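Local coordinates for protein galectin (Xenopus laevis, PDB 3WUD) that binds lactose as a lectin of the galectin family, and probably other beta-galactosides and laminin, at residues Y44-N49 / L99-S104; I62-E67 / P112-L117; T73-N78 / Q107-P112. All blocks are in the same frame, centred on the assembly; numbering follows the deposited sequence.

Overall arrangement
After four earlier strands the chain enters strand 43-51, whose residues 44-49 open contact 1, closed by 99-104. Strand 60-67 opens contact 2, closed by the loop 112-117, so contacts 1 and 2 cross along the chain. Strand 70-77 opens contact 3, closed by 107-112; this pair lies wholly within the span of contact 2, shares P112 with it, and crosses contact 1. Strands 43-51, 60-67 and 70-77 are successive neighbours in one antiparallel sheet, while 98-103 and 108-112 pair in the other. Contacts 1 and 3 join the two facing sheets, while contact 2 lays the loop after strand 108-112 against strand 60-67. Their centres lie 8 to 11 Å apart, and one galactose touches all three.

Contact 1 of 3, residues Y44-N49 / L99-S104; sequences YVIHFN and LKVKLS. With GAL (beta-D-galactopyranose), chain B.
I46 reaches across the sandwich to L99 and V101, and its side chain can be followed outward. I46 CB lies 3.8 Å from L99 CD1, and I46 CG2 comes closer still, to 3.3 Å, tighter than usual van der Waals contact. The other branch leaves with CG1 anti to the backbone N (chi1 -169°) and stays extended, which delivers I46 CD1 to V101 CG2 at 3.9 Å. The two branches thus serve different partners. F48, two residues on, repeats the inward reach: its CE1 meets V101 CG1 at 3.6 Å, and CZ meets L103 CD2 at 4.1 Å, both obliquely to the ring. No hydrogen bond joins the segments, so apolar side chains carry the contact. Between the inward residues, H47 serves the other face of its strand, where NE2 hydrogen-bonds galactose O4 at 2.7 Å, near the ring plane; N36 OD1 holds its ND1. The strand directions differ by 21°, with the axes 10.5 Å apart at closest approach, as expected of strands in facing sheets. V45 and I46 form a classic bulge opposite L37 of strand 34-37, while F111 and F109 of strand 108-112 pack against I46 and F48.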
loop_
_atom_site.group_PDB
_atom_site.type_symbol
_atom_site.label_atom_id
_atom_site.label_comp_id
_atom_site.label_asym_id
_atom_site.label_seq_id
_atom_site.Cartn_x
_atom_site.Cartn_y
_atom_site.Cartn_z
ATOM N N TYR A 44 8.767 -15.101 1.999
ATOM C CA TYR A 44 8.871 -14.270 0.797
ATOM C C TYR A 44 8.974 -15.232 -0.354
ATOM O O TYR A 44 9.946 -15.979 -0.519
ATOM C CB TYR A 44 10.081 -13.332 0.808
ATOM C CG TYR A 44 10.298 -12.443 1.992
ATOM C CD1 TYR A 44 9.270 -11.943 2.825
ATOM C CD2 TYR A 44 11.587 -11.985 2.270
ATOM C CE1 TYR A 44 9.531 -11.073 3.897
ATOM C CE2 TYR A 44 11.858 -11.105 3.338
ATOM C CZ TYR A 44 10.848 -10.649 4.127
ATOM O OH TYR A 44 11.221 -9.813 5.147
ATOM N N VAL A 45 7.956 -15.182 -1.218
ATOM C CA VAL A 45 8.043 -15.781 -2.522
ATOM C C VAL A 45 9.150 -15.134 -3.373
ATOM O O VAL A 45 9.850 -15.815 -4.076
ATOM C CB VAL A 45 6.660 -15.732 -3.266
ATOM C CG1 VAL A 45 6.780 -16.503 -4.542
ATOM C CG2 VAL A 45 5.547 -16.393 -2.422
ATOM N N ILE A 46 9.277 -13.819 -3.303
ATOM C CA ILE A 46 10.467 -13.074 -3.860
ATOM C C ILE A 46 10.971 -11.980 -2.897
ATOM O O ILE A 46 10.241 -11.205 -2.316
ATOM C CB ILE A 46 10.248 -12.533 -5.309
ATOM C CG1 ILE A 46 11.580 -12.027 -5.913
ATOM C CG2 ILE A 46 9.210 -11.451 -5.295
ATOM C CD1 ILE A 46 11.440 -11.722 -7.414
ATOM N N HIS A 47 12.310 -11.940 -2.776
ATOM C CA HIS A 47 13.081 -10.881 -2.217
ATOM C C HIS A 47 13.844 -10.372 -3.414
ATOM O O HIS A 47 14.670 -11.115 -3.984
ATOM C CB HIS A 47 14.022 -11.404 -1.123
ATOM C CG HIS A 47 15.090 -10.432 -0.681
ATOM N ND1 HIS A 47 14.839 -9.364 0.147
ATOM C CD2 HIS A 47 16.416 -10.445 -0.897
ATOM C CE1 HIS A 47 15.992 -8.762 0.436
ATOM N NE2 HIS A 47 16.955 -9.442 -0.148
ATOM N N PHE A 48 13.511 -9.163 -3.832
ATOM C CA PHE A 48 14.003 -8.495 -5.020
ATOM C C PHE A 48 14.919 -7.370 -4.564
ATOM O O PHE A 48 14.472 -6.416 -3.927
ATOM C CB PHE A 48 12.813 -7.914 -5.781
ATOM C CG PHE A 48 13.185 -7.108 -6.973
ATOM C CD1 PHE A 48 13.465 -7.739 -8.181
ATOM C CD2 PHE A 48 13.245 -5.720 -6.910
ATOM C CE1 PHE A 48 13.792 -7.004 -9.306
ATOM C CE2 PHE A 48 13.603 -4.953 -8.032
ATOM C CZ PHE A 48 13.902 -5.624 -9.218
ATOM N N ASN A 49 16.228 -7.551 -4.716
ATOM C CA ASN A 49 17.222 -6.700 -4.095
ATOM C C ASN A 49 18.338 -6.101 -5.059
ATOM O O ASN A 49 19.416 -6.668 -5.168
ATOM C CB ASN A 49 17.900 -7.538 -2.996
ATOM C CG ASN A 49 18.872 -6.759 -2.107
ATOM O OD1 ASN A 49 19.799 -7.363 -1.588
ATOM N ND2 ASN A 49 18.655 -5.478 -1.897
ATOM N N LEU A 99 7.209 -15.975 -10.767
ATOM C CA LEU A 99 6.884 -14.548 -10.865
ATOM C C LEU A 99 7.653 -14.037 -12.044
ATOM O O LEU A 99 8.764 -14.454 -12.303
ATOM C CB LEU A 99 7.289 -13.759 -9.641
ATOM C CG LEU A 99 6.676 -14.123 -8.285
ATOM C CD1 LEU A 99 7.105 -13.008 -7.364
ATOM C CD2 LEU A 99 5.161 -14.254 -8.359
ATOM N N LYS A 100 7.025 -13.155 -12.785
ATOM C CA LYS A 100 7.685 -12.457 -13.856
ATOM C C LYS A 100 7.900 -11.041 -13.364
ATOM O O LYS A 100 6.929 -10.366 -12.944
ATOM C CB LYS A 100 6.809 -12.517 -15.137
ATOM C CG LYS A 100 7.314 -11.680 -16.288
ATOM C CD LYS A 100 6.272 -11.708 -17.413
ATOM C CE LYS A 100 6.854 -12.262 -18.694
ATOM N NZ LYS A 100 7.321 -13.667 -18.517
ATOM N N VAL A 101 9.157 -10.586 -13.394
ATOM C CA VAL A 101 9.527 -9.256 -12.895
ATOM C C VAL A 101 9.742 -8.397 -14.119
ATOM O O VAL A 101 10.581 -8.766 -14.962
ATOM C CB VAL A 101 10.806 -9.272 -12.127
ATOM C CG1 VAL A 101 11.206 -7.879 -11.663
ATOM C CG2 VAL A 101 10.699 -10.269 -10.929
ATOM N N LYS A 102 8.996 -7.312 -14.196
ATOM C CA LYS A 102 9.027 -6.409 -15.415
ATOM C C LYS A 102 9.553 -5.048 -15.002
ATOM O O LYS A 102 8.999 -4.366 -14.127
ATOM C CB LYS A 102 7.599 -6.283 -16.018
ATOM C CG LYS A 102 6.832 -7.552 -16.181
ATOM C CD LYS A 102 5.454 -7.263 -16.788
ATOM C CE LYS A 102 4.505 -8.416 -16.615
ATOM N NZ LYS A 102 3.104 -7.926 -16.623
ATOM N N LEU A 103 10.647 -4.629 -15.643
ATOM C CA LEU A 103 11.348 -3.442 -15.351
ATOM C C LEU A 103 10.918 -2.320 -16.320
ATOM O O LEU A 103 10.324 -2.596 -17.413
ATOM C CB LEU A 103 12.827 -3.699 -15.419
ATOM C CG LEU A 103 13.305 -4.821 -14.464
ATOM C CD1 LEU A 103 14.761 -5.122 -14.693
ATOM C CD2 LEU A 103 12.991 -4.455 -13.013
ATOM N N SER A 104 11.243 -1.102 -15.900
ATOM C CA SER A 104 10.823 0.145 -16.533
ATOM C C SER A 104 11.346 0.305 -17.940
ATOM O O SER A 104 10.734 0.991 -18.730
ATOM C CB SER A 104 11.303 1.363 -15.702
ATOM O OG SER A 104 12.753 1.375 -15.518
HETATM C C1 GAL B . 22.205 -11.477 1.980
HETATM C C2 GAL B . 21.656 -10.168 2.531
HETATM C C3 GAL B . 20.149 -10.192 2.779
HETATM C C4 GAL B . 19.460 -10.750 1.526
HETATM C C5 GAL B . 20.131 -12.068 1.111
HETATM C C6 GAL B . 19.558 -12.724 -0.126
HETATM O O2 GAL B . 22.273 -9.882 3.780
HETATM O O3 GAL B . 19.716 -8.903 3.176
HETATM O O4 GAL B . 19.560 -9.805 0.451
HETATM O O5 GAL B . 21.526 -11.917 0.821
HETATM O O6 GAL B . 20.187 -13.944 -0.471
#

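Contact 2 of 3, residues I62-E67 / P112-L117; sequences ICNSKE and PIRMPL. With GAL (beta-D-galactopyranose), chain B.
R114 turns the edge of its guanidinium to S65, NH1 donating to S65 OG at 3.0 Å in a nearly straight bond (170°) that lies in the guanidinium plane. An extended chain from CG to NE carries the group there. S65 OG occupies the position between backbone N and carbonyl carbon (chi1 58°), 3.1 Å from R114 CD. T73 O is the strongest partner of NH1, so S65 OG and T73 O hold this nitrogen, with N64 OD1, whose amide stands almost perpendicular to the guanidinium, adding a weak third contact. N64 OD1 in turn accepts from the backbone N of S65 at 2.7 Å, while N64 ND2 donates a nearly straight hydrogen bond to galactose O6 at 2.9 Å and also bonds G72 O. Farther along, M115 bends at chi3 (73°), bringing CE to 3.5 Å from K66 O. The E67 side chain runs past it in the opposite direction, with OE2 3.4 Å from M115 CB. A water donates to both E67 OE1 and R114 O, adding a bridge at the exposed margin. The arrangement belongs to the galectin carbohydrate-recognition domain: a loop lies against a strand from which N64 serves the galactose site, with R114 in its second shell.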
loop_
_atom_site.group_PDB
_atom_site.type_symbol
_atom_site.label_atom_id
_atom_site.label_comp_id
_atom_site.label_asym_id
_atom_site.label_seq_id
_atom_site.Cartn_x
_atom_site.Cartn_y
_atom_site.Cartn_z
ATOM N N ILE A 62 19.978 -9.017 -6.945
ATOM C CA ILE A 62 20.018 -10.355 -6.310
ATOM C C ILE A 62 18.571 -10.658 -5.982
ATOM O O ILE A 62 17.889 -9.795 -5.433
ATOM C CB ILE A 62 20.815 -10.286 -5.033
ATOM C CG1 ILE A 62 22.308 -10.305 -5.342
ATOM C CG2 ILE A 62 20.509 -11.486 -4.122
ATOM C CD1 ILE A 62 22.805 -9.454 -6.491
ATOM N N CYS A 63 18.040 -11.812 -6.401
ATOM C CA CYS A 63 16.722 -12.261 -5.928
ATOM C C CYS A 63 16.883 -13.540 -5.112
ATOM O O CYS A 63 17.789 -14.366 -5.335
ATOM C CB CYS A 63 15.819 -12.560 -7.099
ATOM S SG CYS A 63 15.391 -11.032 -8.028
ATOM N N ASN A 64 16.000 -13.715 -4.150
ATOM C CA ASN A 64 15.955 -14.945 -3.411
ATOM C C ASN A 64 14.568 -15.160 -2.842
ATOM O O ASN A 64 13.724 -14.301 -2.917
ATOM C CB ASN A 64 16.961 -14.869 -2.247
ATOM C CG ASN A 64 17.479 -16.260 -1.831
ATOM O OD1 ASN A 64 16.894 -17.254 -2.098
ATOM N ND2 ASN A 64 18.522 -16.295 -1.072
ATOM N N SER A 65 14.323 -16.335 -2.336
ATOM C CA SER A 65 13.122 -16.663 -1.591
ATOM C C SER A 65 13.438 -16.739 -0.129
ATOM O O SER A 65 14.607 -16.969 0.251
ATOM C CB SER A 65 12.567 -18.030 -2.062
ATOM O OG SER A 65 13.495 -19.111 -1.921
ATOM N N LYS A 66 12.422 -16.731 0.723
ATOM C CA LYS A 66 12.659 -16.950 2.132
ATOM C C LYS A 66 11.474 -17.758 2.614
ATOM O O LYS A 66 10.351 -17.282 2.519
ATOM C CB LYS A 66 12.795 -15.651 2.924
ATOM C CG LYS A 66 13.279 -15.884 4.390
ATOM C CD LYS A 66 13.410 -14.628 5.186
ATOM C CE LYS A 66 12.112 -13.936 5.403
ATOM N NZ LYS A 66 12.137 -12.992 6.545
ATOM N N GLU A 67 11.738 -18.908 3.176
ATOM C CA GLU A 67 10.675 -19.815 3.655
ATOM C C GLU A 67 10.927 -20.070 5.127
ATOM O O GLU A 67 11.981 -20.578 5.506
ATOM C CB GLU A 67 10.759 -21.103 2.880
ATOM C CG GLU A 67 9.570 -22.028 3.063
ATOM C CD GLU A 67 9.479 -23.021 1.888
ATOM O OE1 GLU A 67 9.043 -24.138 2.098
ATOM O OE2 GLU A 67 9.860 -22.663 0.734
ATOM N N PRO A 112 11.514 -18.411 -9.915
ATOM C CA PRO A 112 10.664 -19.524 -9.610
ATOM C C PRO A 112 9.935 -19.414 -8.274
ATOM O O PRO A 112 10.437 -18.853 -7.302
ATOM C CB PRO A 112 11.642 -20.690 -9.625
ATOM C CG PRO A 112 12.928 -20.134 -9.230
ATOM C CD PRO A 112 12.937 -18.757 -9.811
ATOM N N ILE A 113 8.732 -19.985 -8.200
ATOM C CA ILE A 113 7.979 -20.020 -6.952
ATOM C C ILE A 113 8.197 -21.422 -6.362
ATOM O O ILE A 113 7.873 -22.419 -7.028
ATOM C CB ILE A 113 6.458 -19.795 -7.113
ATOM C CG1 ILE A 113 6.087 -18.364 -7.551
ATOM C CG2 ILE A 113 5.790 -20.072 -5.780
ATOM C CD1 ILE A 113 4.610 -18.224 -7.899
ATOM N N ARG A 114 8.701 -21.433 -5.131
ATOM C CA ARG A 114 9.402 -22.542 -4.487
ATOM C C ARG A 114 8.635 -23.052 -3.293
ATOM O O ARG A 114 9.133 -23.887 -2.490
ATOM C CB ARG A 114 10.732 -21.972 -3.934
ATOM C CG ARG A 114 11.688 -21.545 -5.041
ATOM C CD ARG A 114 12.917 -20.819 -4.472
ATOM N NE ARG A 114 13.967 -20.803 -5.440
ATOM C CZ ARG A 114 15.079 -20.044 -5.337
ATOM N NH1 ARG A 114 15.270 -19.245 -4.299
ATOM N NH2 ARG A 114 16.000 -20.142 -6.259
ATOM N N MET A 115 7.461 -22.490 -3.113
ATOM C CA MET A 115 6.735 -22.690 -1.868
ATOM C C MET A 115 5.252 -22.716 -2.198
ATOM O O MET A 115 4.867 -22.248 -3.274
ATOM C CB MET A 115 7.057 -21.639 -0.814
ATOM C CG MET A 115 6.622 -20.184 -1.088
ATOM S SD MET A 115 7.078 -19.073 0.274
ATOM C CE MET A 115 8.835 -19.026 -0.053
ATOM N N PRO A 116 4.449 -23.317 -1.287
ATOM C CA PRO A 116 3.035 -23.362 -1.497
ATOM C C PRO A 116 2.455 -21.985 -1.431
ATOM O O PRO A 116 2.782 -21.218 -0.511
ATOM C CB PRO A 116 2.495 -24.202 -0.327
ATOM C CG PRO A 116 3.675 -24.746 0.382
ATOM C CD PRO A 116 4.849 -23.910 -0.003
ATOM N N LEU A 117 1.551 -21.693 -2.371
ATOM C CA LEU A 117 1.007 -20.359 -2.539
ATOM C C LEU A 117 -0.359 -20.386 -3.222
ATOM O O LEU A 117 -0.497 -20.934 -4.322
ATOM C CB LEU A 117 2.017 -19.503 -3.377
ATOM C CG LEU A 117 1.723 -18.046 -3.618
ATOM C CD1 LEU A 117 1.774 -17.237 -2.326
ATOM C CD2 LEU A 117 2.663 -17.420 -4.631
HETATM C C1 GAL B . 22.205 -11.477 1.980
HETATM C C2 GAL B . 21.656 -10.168 2.531
HETATM C C3 GAL B . 20.149 -10.192 2.779
HETATM C C4 GAL B . 19.460 -10.750 1.526
HETATM C C5 GAL B . 20.131 -12.068 1.111
HETATM C C6 GAL B . 19.558 -12.724 -0.126
HETATM O O2 GAL B . 22.273 -9.882 3.780
HETATM O O3 GAL B . 19.716 -8.903 3.176
HETATM O O4 GAL B . 19.560 -9.805 0.451
HETATM O O5 GAL B . 21.526 -11.917 0.821
HETATM O O6 GAL B . 20.187 -13.944 -0.471
HETATM O O HOH W 1 8.761 -25.399 -0.241
#

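Contact 3 of 3, residues T73-N78 / Q107-P112; sequences TEQREN and QEFNFP. With GLC (alpha-D-glucopyranose), chain C; GAL (beta-D-galactopyranose), chain B.
Q75 NE2 is gripped from two sides of the sandwich: it donates to N110 O across the contact at 3.1 Å and to E77 OE2 on its own strand at 2.7 Å. The first bond is almost straight (173°), with N110 O in the Q75 amide plane; the second meets the carboxylate oxygen nearly along its C-O axis, although E77 OE2 lies somewhat out of the Q75 amide plane. Together they fix the rotation of the amide. Q75 is extended throughout, CG anti to the backbone N (chi1 -172°), and the other atom of the amide, Q75 OE1, rests 3.5 Å from P112 CD and 3.6 Å from F111 CD1, while Q75 CB sits at the edge of the F111 ring. E77 instead folds at chi2 (-73°), which lays its carboxylate over F109, nearly parallel to the ring. The evidence for a CH-pi contact is that E77 CG stands 3.7 Å above the ring centroid, almost on its normal. The two strands are antiparallel in direction, yet their axes stay 9.6 Å apart, so they face each other from different sheets. On the opposite side of strand 70-77 the sugar is held: E74 OE2 accepts from galactose O6 at 2.7 Å and also approaches glucose O3. E74 OE1 lies beside R76 NH1, modelled implausibly close, so that salt bridge is doubtful in detail; R76 also pairs with D57. With one face covering F109 and F111 at the sandwich edge and the other facing a disaccharide, strand 70-77 fits the galectin beta-sandwich and its lactose site.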
loop_
_atom_site.group_PDB
_atom_site.type_symbol
_atom_site.label_atom_id
_atom_site.label_comp_id
_atom_site.label_asym_id
_atom_site.label_seq_id
_atom_site.Cartn_x
_atom_site.Cartn_y
_atom_site.Cartn_z
ATOM N N THR A 73 18.079 -20.350 -2.481
ATOM C CA THR A 73 19.191 -20.158 -3.429
ATOM C C THR A 73 19.094 -18.800 -4.162
ATOM O O THR A 73 18.071 -18.544 -4.821
ATOM C CB THR A 73 19.184 -21.304 -4.455
ATOM O OG1 THR A 73 19.355 -22.536 -3.731
ATOM C CG2 THR A 73 20.351 -21.182 -5.478
ATOM N N GLU A 74 20.166 -17.961 -4.110
ATOM C CA GLU A 74 20.088 -16.684 -4.809
ATOM C C GLU A 74 20.075 -16.829 -6.316
ATOM O O GLU A 74 20.741 -17.720 -6.847
ATOM C CB GLU A 74 21.296 -15.811 -4.470
ATOM C CG GLU A 74 21.286 -15.215 -3.100
ATOM C CD GLU A 74 22.530 -14.363 -2.766
ATOM O OE1 GLU A 74 23.465 -14.229 -3.562
ATOM O OE2 GLU A 74 22.525 -13.785 -1.709
ATOM N N GLN A 75 19.357 -15.914 -6.965
ATOM C CA GLN A 75 19.378 -15.732 -8.420
ATOM C C GLN A 75 19.978 -14.318 -8.684
ATOM O O GLN A 75 19.544 -13.313 -8.117
ATOM C CB GLN A 75 17.974 -15.917 -9.010
ATOM C CG GLN A 75 17.957 -15.936 -10.513
ATOM C CD GLN A 75 16.560 -16.159 -11.063
ATOM O OE1 GLN A 75 15.947 -17.219 -10.828
ATOM N NE2 GLN A 75 16.050 -15.175 -11.774
ATOM N N ARG A 76 21.039 -14.273 -9.485
ATOM C CA ARG A 76 21.712 -13.027 -9.786
ATOM C C ARG A 76 21.403 -12.562 -11.242
ATOM O O ARG A 76 21.582 -13.316 -12.223
ATOM C CB ARG A 76 23.222 -13.117 -9.518
ATOM C CG ARG A 76 23.704 -12.432 -8.244
ATOM C CD ARG A 76 25.217 -12.610 -7.929
ATOM N NE ARG A 76 25.523 -12.174 -6.537
ATOM C CZ ARG A 76 25.246 -12.880 -5.430
ATOM N NH1 ARG A 76 24.724 -14.111 -5.551
ATOM N NH2 ARG A 76 25.548 -12.392 -4.197
ATOM N N GLU A 77 20.906 -11.326 -11.380
ATOM C CA GLU A 77 20.677 -10.735 -12.698
ATOM C C GLU A 77 21.621 -9.545 -12.951
ATOM O O GLU A 77 21.712 -8.718 -12.110
ATOM C CB GLU A 77 19.212 -10.271 -12.769
ATOM C CG GLU A 77 18.204 -11.349 -12.458
ATOM C CD GLU A 77 18.057 -12.381 -13.552
ATOM O OE1 GLU A 77 18.288 -12.076 -14.756
ATOM O OE2 GLU A 77 17.655 -13.522 -13.224
ATOM N N ASN A 78 22.312 -9.505 -14.104
ATOM C CA ASN A 78 23.091 -8.367 -14.567
ATOM C C ASN A 78 22.202 -7.192 -15.079
ATOM O O ASN A 78 22.634 -6.083 -15.129
ATOM C CB ASN A 78 24.150 -8.698 -15.671
ATOM C CG ASN A 78 25.224 -9.648 -15.193
ATOM O OD1 ASN A 78 25.316 -9.946 -14.005
ATOM N ND2 ASN A 78 26.067 -10.136 -16.111
ATOM N N GLN A 107 12.953 -4.663 -19.852
ATOM C CA GLN A 107 13.626 -5.919 -19.534
ATOM C C GLN A 107 12.821 -6.653 -18.506
ATOM O O GLN A 107 12.234 -6.021 -17.668
ATOM C CB GLN A 107 15.037 -5.635 -19.034
ATOM C CG GLN A 107 15.856 -5.011 -20.147
ATOM C CD GLN A 107 17.291 -5.492 -20.121
ATOM O OE1 GLN A 107 17.599 -6.630 -20.541
ATOM N NE2 GLN A 107 18.181 -4.627 -19.623
ATOM N N GLU A 108 12.810 -7.977 -18.600
ATOM C CA GLU A 108 11.981 -8.825 -17.756
ATOM C C GLU A 108 12.777 -10.079 -17.377
ATOM O O GLU A 108 13.589 -10.565 -18.200
ATOM C CB GLU A 108 10.801 -9.344 -18.556
ATOM C CG GLU A 108 9.720 -8.362 -18.934
ATOM C CD GLU A 108 8.721 -9.013 -19.878
ATOM O OE1 GLU A 108 8.914 -10.219 -20.163
ATOM O OE2 GLU A 108 7.750 -8.346 -20.295
ATOM N N PHE A 109 12.468 -10.694 -16.228
ATOM C CA PHE A 109 13.041 -11.999 -15.935
ATOM C C PHE A 109 12.094 -12.726 -15.025
ATOM O O PHE A 109 11.190 -12.115 -14.465
ATOM C CB PHE A 109 14.453 -11.845 -15.338
ATOM C CG PHE A 109 14.487 -11.190 -13.957
ATOM C CD1 PHE A 109 14.346 -11.952 -12.778
ATOM C CD2 PHE A 109 14.695 -9.816 -13.837
ATOM C CE1 PHE A 109 14.395 -11.312 -11.522
ATOM C CE2 PHE A 109 14.795 -9.207 -12.578
ATOM C CZ PHE A 109 14.598 -9.949 -11.428
ATOM N N ASN A 110 12.218 -14.041 -14.956
ATOM C CA ASN A 110 11.327 -14.839 -14.141
ATOM C C ASN A 110 12.092 -15.343 -12.964
ATOM O O ASN A 110 13.270 -15.660 -13.069
ATOM C CB ASN A 110 10.784 -16.061 -14.890
ATOM C CG ASN A 110 9.994 -15.681 -16.116
ATOM O OD1 ASN A 110 9.229 -14.741 -16.098
ATOM N ND2 ASN A 110 10.228 -16.395 -17.189
ATOM N N PHE A 111 11.366 -15.569 -11.906
ATOM C CA PHE A 111 11.864 -16.115 -10.654
ATOM C C PHE A 111 10.953 -17.247 -10.199
ATOM O O PHE A 111 9.774 -17.069 -10.077
ATOM C CB PHE A 111 11.965 -15.011 -9.563
ATOM C CG PHE A 111 12.664 -15.473 -8.302
ATOM C CD1 PHE A 111 14.052 -15.570 -8.241
ATOM C CD2 PHE A 111 11.923 -15.780 -7.161
ATOM C CE1 PHE A 111 14.679 -16.008 -7.089
ATOM C CE2 PHE A 111 12.552 -16.270 -6.005
ATOM C CZ PHE A 111 13.934 -16.365 -5.979
ATOM N N PRO A 112 11.514 -18.411 -9.915
ATOM C CA PRO A 112 10.664 -19.524 -9.610
ATOM C C PRO A 112 9.935 -19.414 -8.274
ATOM O O PRO A 112 10.437 -18.853 -7.302
ATOM C CB PRO A 112 11.642 -20.690 -9.625
ATOM C CG PRO A 112 12.928 -20.134 -9.230
ATOM C CD PRO A 112 12.937 -18.757 -9.811
HETATM C C1 GLC C . 26.399 -14.254 0.695
HETATM C C2 GLC C . 25.917 -13.313 -0.387
HETATM C C3 GLC C . 24.956 -12.238 0.019
HETATM C C4 GLC C . 24.165 -12.554 1.308
HETATM C C5 GLC C . 25.046 -13.080 2.442
HETATM C C6 GLC C . 24.244 -13.719 3.528
HETATM O O1 GLC C . 27.731 -14.674 0.536
HETATM O O2 GLC C . 26.885 -12.818 -1.288
HETATM O O3 GLC C . 24.131 -12.005 -1.130
HETATM O O4 GLC C . 23.624 -11.338 1.686
HETATM O O5 GLC C . 25.926 -14.080 2.016
HETATM O O6 GLC C . 25.196 -14.113 4.513
HETATM C C1 GAL B . 22.205 -11.477 1.980
HETATM C C2 GAL B . 21.656 -10.168 2.531
HETATM C C3 GAL B . 20.149 -10.192 2.779
HETATM C C4 GAL B . 19.460 -10.750 1.526
HETATM C C5 GAL B . 20.131 -12.068 1.111
HETATM C C6 GAL B . 19.558 -12.724 -0.126
HETATM O O2 GAL B . 22.273 -9.882 3.780
HETATM O O3 GAL B . 19.716 -8.903 3.176
HETATM O O4 GAL B . 19.560 -9.805 0.451
HETATM O O5 GAL B . 21.526 -11.917 0.821
HETATM O O6 GAL B . 20.187 -13.944 -0.471
#